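Local structure of conserved hypothetical protein (Streptococcus pneumoniae, 4QDY) at residues Ile18-Asn23 with Ala63-Ala68; Ser121-Glu126 with Glu158-Asn163; Gly166-Gln171 with Phe187-Lys192. The protein is of unknown function but carries two YbbR-like domains in tandem, beta-rich modules joined by a long shared strand. One frame throughout, in Å; residues are numbered along the deposited sequence.

Contact 1 of 3, residues Ile18-Asn23 with Ala63-Ala68; sequences IDIRYN and ADLTDA
The end of a parallel strand pair in the first YbbR-like domain is formed here by Ile18-Asn23, closing strand 9-21, and Ala63-Ala68, leaving strand 60-64. Ile20 pairs with Ala63 and Arg21 with Asp64. Ala63 N donates to Asp19 O at 3.1 Å; Arg21 N gives a nearly straight bond to Ala63 O at 2.8 Å, and Leu65 N reaches Arg21 O at 2.8 Å just beyond the last pair. On the apolar face Ala63 CB lies between the branches of two isoleucines, Ile18 CG2 and Ile20 CG1. Ile20 CG2, anti to the backbone N, meets Leu65 CD1 at 3.6 Å, and Leu65 CB packs against Tyr22 CB at 3.8 Å. Ile95 of strand 87-113 and Leu77 of strand 71-80 cover this face. On the other face the extended Arg21 chain runs alongside the Asp64 carboxylate, the two planes 68° apart, and Arg21 NE stays 4.5 Å from Asp64 OD1, beyond a salt bridge. Thr66 N on Asp64 OD1 instead closes an Asx turn, and Thr66 OG1 adds a second bond to Asp64 OD1, at 2.7 Å, from the same face of the carboxylate. With two donors holding OD1, Asp64 is fixed mainly by its own turn, and Arg21 probably adds only a diffuse electrostatic attraction on the exposed face.

Contact 2 of 3, residues Ser121-Glu126 with Glu158-Asn163; sequences SRVQIE and ERITGN
With CG1 anti to its backbone N (chi1 173°), Val123 spreads its two methyls over the bend at Ile160-Gly162: CG2, anti to the carbonyl carbon, reaches the backbone of Thr161, while CG1 faces Ile160 and the start of Gly162. Ile125, two residues on, holds CG1 anti to its own carbonyl carbon (chi1 -64°), which brings the end of the side chain nearer the loop than its first bond would suggest. The closest approach is Val123 CG2 to Thr161 O at 3.4 Å, a methyl against a carbonyl oxygen. The apolar part centres on Ile160 CG2, met by Val123 CG1 at 4.4 Å and by Ile125 CG1 at 4.3 Å, so one branch of the loop isoleucine serves both Val123 and Ile125. These two contacts on Ile160 are loose; what joins the segments is van der Waals packing, with no polar bond between them. Thr161 CB points away, and the residue takes part through its carbonyl. Within the loop, Arg159 NH1 donates to Glu158 O at 3.2 Å, from above the carbonyl plane, and also to Thr156 O; the guanidinium thus folds back on its own chain. Ile160 is the buried member: its backbone bonds to Gln118 and Asp120, and its side chain also touches Leu154 and Thr195. The contact sits at the distal end of the second YbbR-like domain, where strand 124-130 starts beside strand 183-196 and the loop between strands 149-153 and 164-173 packs against both.

Contact 3 of 3, residues Gly166-Gln171 with Phe187-Lys192; sequences GSVPLQ and FDTIMK
Five backbone hydrogen bonds join Gly166-Gln171 to Phe187-Lys192. Gly166 and Met191, a selenomethionine, bond both ways: Gly166 N to Met191 O at 3.2 Å and Met191 N to Gly166 O at 2.9 Å. Val168 and Thr189 do the same, with Val168 N to Thr189 O at 2.8 Å. Between these lies the non-hydrogen-bonded pair Ser167-Ile190, where Ser167 CA sits 3.3 Å from Thr189 O in a CA-H...O contact. On the face shared by Val168, Thr189 and Met191, Val168 CG2 packs on Met191 CB at 3.7 Å, the two side chains crossing at about a right angle. Met191 starts anti to its backbone N and bends at chi3 (68°), which carries CE back to Val168 CG1. Leu170 CD2 meets Thr189 CG2 at 3.8 Å.

This is a beta hairpin of the second YbbR-like domain, made by strands 164-173 and 183-196, whose segment directions lie 129° apart, far from a flat antiparallel pair. At the next non-hydrogen-bonded pair, Pro169 and Asp188, the side chains diverge, and the Leu170 N to Phe187 O bond follows. The proline sits where no N-H is called for toward strand 183-196, and Asp188 CB rests 3.3 Å from Val168 O. Thr189 OG1 is bound by Asp132 OD1, which fixes that side chain's rotation, and Val168 and Leu170 lean on Ala152 of strand 149-153 while Met191 touches Val128. Facing the second subunit, Pro169 packs on its Thr96, Phe187 on its Pro92, and Asp188 OD2 and Glu74 OE2 of that chain form a close pair of like charges, probably unfavourable unless screened or protonated.

Contacts 1 and 3 are strand pairings, parallel in the first YbbR-like domain and antiparallel in the second; both are partly buried and both touch the second subunit. They lie on opposite sides of the chain's centre, their own centres about 32 Å apart. Contact 2 is a surface contact, built from methyl and backbone packing of a loop on the residues leading into strand 124-130, and no other chain of the assembly touches it. That strand neighbours strand 183-196 of contact 3, so these two share one domain's framework, with centres about 17 Å apart. Contacts 1 and 3 both pair by backbone bonds over a mostly apolar face; contact 1 adds an Asx turn on its exposed face, and contact 3 has five bonds against three.

Contact 1 of 3, residues Ile18-Asn23 with Ala63-Ala68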
loop_
_atom_site.group_PDB
_atom_site.type_symbol
_atom_site.label_atom_id
_atom_site.label_comp_id
_atom_site.label_asym_id
_atom_site.label_seq_id
_atom_site.Cartn_x
_atom_site.Cartn_y
_atom_site.Cartn_z
ATOM N N ILE A 18 0.627 -7.574 -5.270
ATOM C CA ILE A 18 -0.128 -7.287 -6.496
ATOM C C ILE A 18 0.768 -6.541 -7.491
ATOM O O ILE A 18 1.390 -5.539 -7.125
ATOM C CB ILE A 18 -1.419 -6.468 -6.186
ATOM C CG1 ILE A 18 -2.189 -7.019 -4.961
ATOM C CG2 ILE A 18 -2.313 -6.360 -7.434
ATOM C CD1 ILE A 18 -3.242 -6.070 -4.385
ATOM N N ASP A 19 0.810 -7.010 -8.752
ATOM C CA ASP A 19 1.594 -6.356 -9.793
ATOM C C ASP A 19 0.652 -5.420 -10.555
ATOM O O ASP A 19 -0.047 -5.835 -11.478
ATOM C CB ASP A 19 2.290 -7.390 -10.702
ATOM C CG ASP A 19 3.408 -6.832 -11.571
ATOM O OD1 ASP A 19 3.185 -5.799 -12.246
ATOM O OD2 ASP A 19 4.486 -7.464 -11.628
ATOM N N ILE A 20 0.602 -4.161 -10.115
ATOM C CA ILE A 20 -0.276 -3.135 -10.669
ATOM C C ILE A 20 0.415 -2.422 -11.832
ATOM O O ILE A 20 1.475 -1.824 -11.649
ATOM C CB ILE A 20 -0.698 -2.127 -9.566
ATOM C CG1 ILE A 20 -1.423 -2.855 -8.409
ATOM C CG2 ILE A 20 -1.569 -1.011 -10.156
ATOM C CD1 ILE A 20 -1.735 -2.038 -7.209
ATOM N N ARG A 21 -0.215 -2.467 -13.020
ATOM C CA ARG A 21 0.263 -1.798 -14.225
ATOM C C ARG A 21 -0.436 -0.440 -14.350
ATOM O O ARG A 21 -1.671 -0.379 -14.369
ATOM C CB ARG A 21 0.046 -2.669 -15.482
ATOM C CG ARG A 21 0.504 -1.997 -16.777
ATOM C CD ARG A 21 0.325 -2.878 -17.998
ATOM N NE ARG A 21 0.638 -2.153 -19.232
ATOM C CZ ARG A 21 1.847 -2.077 -19.783
ATOM N NH1 ARG A 21 2.883 -2.686 -19.217
ATOM N NH2 ARG A 21 2.030 -1.388 -20.902
ATOM N N TYR A 22 0.369 0.642 -14.412
ATOM C CA TYR A 22 -0.074 2.034 -14.531
ATOM C C TYR A 22 1.118 2.948 -14.825
ATOM O O TYR A 22 2.256 2.600 -14.491
ATOM C CB TYR A 22 -0.804 2.498 -13.244
ATOM C CG TYR A 22 0.100 2.779 -12.062
ATOM C CD1 TYR A 22 0.680 1.739 -11.339
ATOM C CD2 TYR A 22 0.312 4.080 -11.616
ATOM C CE1 TYR A 22 1.514 1.993 -10.251
ATOM C CE2 TYR A 22 1.120 4.344 -10.512
ATOM C CZ TYR A 22 1.721 3.298 -9.833
ATOM O OH TYR A 22 2.514 3.561 -8.741
ATOM N N ASN A 23 0.857 4.129 -15.414
ATOM C CA ASN A 23 1.903 5.105 -15.701
ATOM C C ASN A 23 2.225 5.851 -14.403
ATOM O O ASN A 23 1.531 6.802 -14.034
ATOM C CB ASN A 23 1.479 6.052 -16.836
ATOM C CG ASN A 23 2.547 7.003 -17.331
ATOM O OD1 ASN A 23 3.634 7.157 -16.756
ATOM N ND2 ASN A 23 2.252 7.672 -18.431
ATOM N N ALA A 63 -3.129 -6.364 -11.729
ATOM C CA ALA A 63 -4.168 -5.345 -11.880
ATOM C C ALA A 63 -3.739 -4.346 -12.950
ATOM O O ALA A 63 -2.557 -4.007 -13.020
ATOM C CB ALA A 63 -4.429 -4.647 -10.552
ATOM N N ASP A 64 -4.673 -3.911 -13.811
ATOM C CA ASP A 64 -4.361 -2.980 -14.897
ATOM C C ASP A 64 -5.176 -1.693 -14.730
ATOM O O ASP A 64 -6.402 -1.748 -14.623
ATOM C CB ASP A 64 -4.640 -3.644 -16.262
ATOM C CG ASP A 64 -4.176 -2.876 -17.487
ATOM O OD1 ASP A 64 -3.404 -1.905 -17.328
ATOM O OD2 ASP A 64 -4.529 -3.289 -18.611
ATOM N N LEU A 65 -4.486 -0.538 -14.693
ATOM C CA LEU A 65 -5.124 0.770 -14.498
ATOM C C LEU A 65 -4.989 1.687 -15.730
ATOM O O LEU A 65 -5.455 2.830 -15.678
ATOM C CB LEU A 65 -4.505 1.491 -13.279
ATOM C CG LEU A 65 -4.516 0.801 -11.909
ATOM C CD1 LEU A 65 -3.852 1.684 -10.881
ATOM C CD2 LEU A 65 -5.927 0.482 -11.442
ATOM N N THR A 66 -4.364 1.194 -16.821
ATOM C CA THR A 66 -4.102 1.943 -18.061
ATOM C C THR A 66 -5.390 2.521 -18.691
ATOM O O THR A 66 -5.363 3.666 -19.156
ATOM C CB THR A 66 -3.388 1.064 -19.100
ATOM O OG1 THR A 66 -4.127 -0.144 -19.285
ATOM C CG2 THR A 66 -1.949 0.741 -18.709
ATOM N N ASP A 67 -6.499 1.749 -18.695
ATOM C CA ASP A 67 -7.783 2.171 -19.268
ATOM C C ASP A 67 -8.417 3.306 -18.448
ATOM O O ASP A 67 -8.915 4.272 -19.029
ATOM C CB ASP A 67 -8.751 0.981 -19.348
ATOM N N ALA A 68 -8.375 3.190 -17.108
ATOM C CA ALA A 68 -8.938 4.155 -16.163
ATOM C C ALA A 68 -8.189 5.494 -16.188
ATOM O O ALA A 68 -7.020 5.557 -16.580
ATOM C CB ALA A 68 -8.899 3.580 -14.756
#

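Contact 2 of 3, residues Ser121-Glu126 with Glu158-Asn163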
loop_
_atom_site.group_PDB
_atom_site.type_symbol
_atom_site.label_atom_id
_atom_site.label_comp_id
_atom_site.label_asym_id
_atom_site.label_seq_id
_atom_site.Cartn_x
_atom_site.Cartn_y
_atom_site.Cartn_z
ATOM N N SER A 121 13.876 8.244 32.303
ATOM C CA SER A 121 13.506 9.047 33.472
ATOM C C SER A 121 14.698 9.851 34.026
ATOM O O SER A 121 14.504 10.983 34.475
ATOM C CB SER A 121 12.941 8.153 34.571
ATOM O OG SER A 121 13.868 7.153 34.964
ATOM N N ARG A 122 15.918 9.277 33.977
ATOM C CA ARG A 122 17.147 9.902 34.479
ATOM C C ARG A 122 17.860 10.741 33.388
ATOM O O ARG A 122 18.998 11.174 33.598
ATOM C CB ARG A 122 18.100 8.814 35.002
ATOM N N VAL A 123 17.185 10.994 32.247
ATOM C CA VAL A 123 17.739 11.745 31.111
ATOM C C VAL A 123 16.780 12.897 30.722
ATOM O O VAL A 123 15.562 12.707 30.698
ATOM C CB VAL A 123 17.998 10.787 29.906
ATOM C CG1 VAL A 123 18.421 11.541 28.652
ATOM C CG2 VAL A 123 19.034 9.720 30.252
ATOM N N GLN A 124 17.352 14.080 30.409
ATOM C CA GLN A 124 16.638 15.281 29.957
ATOM C C GLN A 124 17.206 15.730 28.600
ATOM O O GLN A 124 18.423 15.881 28.471
ATOM C CB GLN A 124 16.737 16.404 31.004
ATOM N N ILE A 125 16.336 15.915 27.584
ATOM C CA ILE A 125 16.749 16.297 26.226
ATOM C C ILE A 125 17.071 17.806 26.185
ATOM O O ILE A 125 16.254 18.635 26.591
ATOM C CB ILE A 125 15.678 15.910 25.162
ATOM C CG1 ILE A 125 15.513 14.365 25.100
ATOM C CG2 ILE A 125 16.042 16.477 23.776
ATOM C CD1 ILE A 125 14.474 13.814 24.114
ATOM N N GLU A 126 18.272 18.133 25.667
ATOM C CA GLU A 126 18.809 19.485 25.519
ATOM C C GLU A 126 18.439 20.078 24.146
ATOM O O GLU A 126 17.833 21.150 24.094
ATOM C CB GLU A 126 20.346 19.460 25.701
ATOM C CG GLU A 126 21.063 20.782 25.465
ATOM C CD GLU A 126 20.746 21.905 26.431
ATOM O OE1 GLU A 126 20.988 21.731 27.647
ATOM O OE2 GLU A 126 20.344 22.992 25.959
ATOM N N GLU A 158 13.413 2.308 19.306
ATOM C CA GLU A 158 14.540 3.101 19.809
ATOM C C GLU A 158 14.204 3.808 21.129
ATOM O O GLU A 158 13.054 4.192 21.354
ATOM C CB GLU A 158 14.973 4.150 18.770
ATOM C CG GLU A 158 15.456 3.598 17.434
ATOM C CD GLU A 158 16.742 2.791 17.409
ATOM O OE1 GLU A 158 17.543 2.887 18.368
ATOM O OE2 GLU A 158 16.979 2.108 16.387
ATOM N N ARG A 159 15.229 3.990 21.986
ATOM C CA ARG A 159 15.138 4.648 23.296
ATOM C C ARG A 159 16.222 5.717 23.463
ATOM O O ARG A 159 17.351 5.519 23.007
ATOM C CB ARG A 159 15.259 3.615 24.439
ATOM C CG ARG A 159 14.132 2.582 24.549
ATOM C CD ARG A 159 12.814 3.169 25.029
ATOM N NE ARG A 159 11.780 2.145 25.185
ATOM C CZ ARG A 159 10.925 1.785 24.231
ATOM N NH1 ARG A 159 10.970 2.361 23.036
ATOM N NH2 ARG A 159 10.018 0.846 24.465
ATOM N N ILE A 160 15.886 6.833 24.137
ATOM C CA ILE A 160 16.830 7.921 24.412
ATOM C C ILE A 160 17.352 7.724 25.848
ATOM O O ILE A 160 16.649 8.022 26.817
ATOM C CB ILE A 160 16.207 9.340 24.177
ATOM C CG1 ILE A 160 15.581 9.510 22.757
ATOM C CG2 ILE A 160 17.198 10.473 24.509
ATOM C CD1 ILE A 160 16.533 9.410 21.509
ATOM N N THR A 161 18.574 7.178 25.966
ATOM C CA THR A 161 19.243 6.904 27.245
ATOM C C THR A 161 20.472 7.822 27.396
ATOM O O THR A 161 21.152 7.794 28.425
ATOM C CB THR A 161 19.636 5.416 27.340
ATOM O OG1 THR A 161 20.521 5.089 26.268
ATOM C CG2 THR A 161 18.427 4.485 27.323
ATOM N N GLY A 162 20.720 8.626 26.366
ATOM C CA GLY A 162 21.822 9.576 26.285
ATOM C C GLY A 162 21.869 10.226 24.919
ATOM O O GLY A 162 20.845 10.274 24.226
ATOM N N ASN A 163 23.055 10.734 24.517
ATOM C CA ASN A 163 23.246 11.364 23.208
ATOM C C ASN A 163 23.006 10.328 22.108
ATOM O O ASN A 163 23.685 9.299 22.063
ATOM C CB ASN A 163 24.638 12.007 23.076
ATOM C CG ASN A 163 24.885 13.216 23.956
ATOM O OD1 ASN A 163 23.993 13.736 24.641
ATOM N ND2 ASN A 163 26.107 13.723 23.919
#

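Contact 3 of 3, residues Gly166-Gln171 with Phe187-Lys192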
loop_
_atom_site.group_PDB
_atom_site.type_symbol
_atom_site.label_atom_id
_atom_site.label_comp_id
_atom_site.label_asym_id
_atom_site.label_seq_id
_atom_site.Cartn_x
_atom_site.Cartn_y
_atom_site.Cartn_z
ATOM N N GLY A 166 21.058 8.686 14.762
ATOM C CA GLY A 166 20.531 7.620 13.919
ATOM C C GLY A 166 19.493 8.060 12.912
ATOM O O GLY A 166 18.920 9.150 13.025
ATOM N N SER A 167 19.241 7.196 11.917
ATOM C CA SER A 167 18.275 7.440 10.854
ATOM C C SER A 167 16.853 7.256 11.366
ATOM O O SER A 167 16.534 6.231 11.981
ATOM C CB SER A 167 18.535 6.519 9.667
ATOM O OG SER A 167 19.825 6.749 9.127
ATOM N N VAL A 168 16.010 8.272 11.134
ATOM C CA VAL A 168 14.602 8.284 11.533
ATOM C C VAL A 168 13.742 8.501 10.271
ATOM O O VAL A 168 14.095 9.347 9.443
ATOM C CB VAL A 168 14.273 9.323 12.648
ATOM C CG1 VAL A 168 14.966 8.974 13.961
ATOM C CG2 VAL A 168 14.598 10.755 12.223
ATOM N N PRO A 169 12.625 7.756 10.094
ATOM C CA PRO A 169 11.803 7.954 8.887
ATOM C C PRO A 169 11.063 9.292 8.879
ATOM O O PRO A 169 10.779 9.857 9.937
ATOM C CB PRO A 169 10.802 6.799 8.951
ATOM C CG PRO A 169 10.702 6.455 10.387
ATOM C CD PRO A 169 12.066 6.693 10.957
ATOM N N LEU A 170 10.757 9.790 7.673
ATOM C CA LEU A 170 10.025 11.035 7.459
ATOM C C LEU A 170 8.591 10.728 7.032
ATOM O O LEU A 170 8.381 9.914 6.132
ATOM C CB LEU A 170 10.731 11.922 6.417
ATOM C CG LEU A 170 12.045 12.583 6.857
ATOM C CD1 LEU A 170 12.867 13.010 5.671
ATOM C CD2 LEU A 170 11.798 13.756 7.794
ATOM N N GLN A 171 7.610 11.365 7.703
ATOM C CA GLN A 171 6.174 11.207 7.438
ATOM C C GLN A 171 5.498 12.557 7.184
ATOM O O GLN A 171 5.859 13.553 7.810
ATOM C CB GLN A 171 5.462 10.502 8.607
ATOM C CG GLN A 171 5.866 9.049 8.839
ATOM C CD GLN A 171 5.138 8.425 10.009
ATOM O OE1 GLN A 171 4.864 9.063 11.035
ATOM N NE2 GLN A 171 4.873 7.135 9.910
ATOM N N PHE A 187 13.635 9.614 2.024
ATOM C CA PHE A 187 12.641 8.832 2.766
ATOM C C PHE A 187 12.918 8.883 4.281
ATOM O O PHE A 187 11.997 8.665 5.072
ATOM C CB PHE A 187 12.594 7.374 2.278
ATOM C CG PHE A 187 13.921 6.659 2.164
ATOM C CD1 PHE A 187 14.475 6.006 3.258
ATOM C CD2 PHE A 187 14.591 6.594 0.949
ATOM C CE1 PHE A 187 15.700 5.344 3.149
ATOM C CE2 PHE A 187 15.808 5.918 0.836
ATOM C CZ PHE A 187 16.355 5.297 1.937
ATOM N N ASP A 188 14.171 9.182 4.678
ATOM C CA ASP A 188 14.571 9.298 6.079
ATOM C C ASP A 188 15.639 10.401 6.238
ATOM O O ASP A 188 16.091 10.979 5.246
ATOM C CB ASP A 188 15.079 7.947 6.634
ATOM C CG ASP A 188 16.307 7.328 5.983
ATOM O OD1 ASP A 188 16.806 7.892 4.982
ATOM O OD2 ASP A 188 16.752 6.262 6.456
ATOM N N THR A 189 16.020 10.695 7.492
ATOM C CA THR A 189 17.003 11.723 7.840
ATOM C C THR A 189 17.764 11.307 9.107
ATOM O O THR A 189 17.276 10.470 9.866
ATOM C CB THR A 189 16.291 13.085 8.021
ATOM O OG1 THR A 189 17.261 14.109 8.233
ATOM C CG2 THR A 189 15.256 13.078 9.150
ATOM N N ILE A 190 18.941 11.903 9.343
ATOM C CA ILE A 190 19.728 11.604 10.536
ATOM C C ILE A 190 19.283 12.581 11.640
ATOM O O ILE A 190 19.326 13.800 11.449
ATOM C CB ILE A 190 21.278 11.627 10.300
ATOM C CG1 ILE A 190 21.754 10.547 9.286
ATOM C CG2 ILE A 190 22.050 11.467 11.613
ATOM C CD1 ILE A 190 21.543 10.826 7.760
HETATM N N MSE A 191 18.824 12.024 12.775
HETATM C CA MSE A 191 18.394 12.780 13.952
HETATM C C MSE A 191 19.489 12.720 15.016
HETATM O O MSE A 191 19.950 11.628 15.355
HETATM C CB MSE A 191 17.057 12.241 14.496
HETATM C CG MSE A 191 16.448 13.104 15.607
HETATM SE SE MSE A 191 14.855 12.343 16.457
HETATM C CE MSE A 191 15.673 10.885 17.318
ATOM N N LYS A 192 19.910 13.888 15.530
ATOM C CA LYS A 192 20.928 13.983 16.575
ATOM C C LYS A 192 20.304 14.582 17.831
ATOM O O LYS A 192 19.796 15.704 17.791
ATOM C CB LYS A 192 22.138 14.805 16.104
#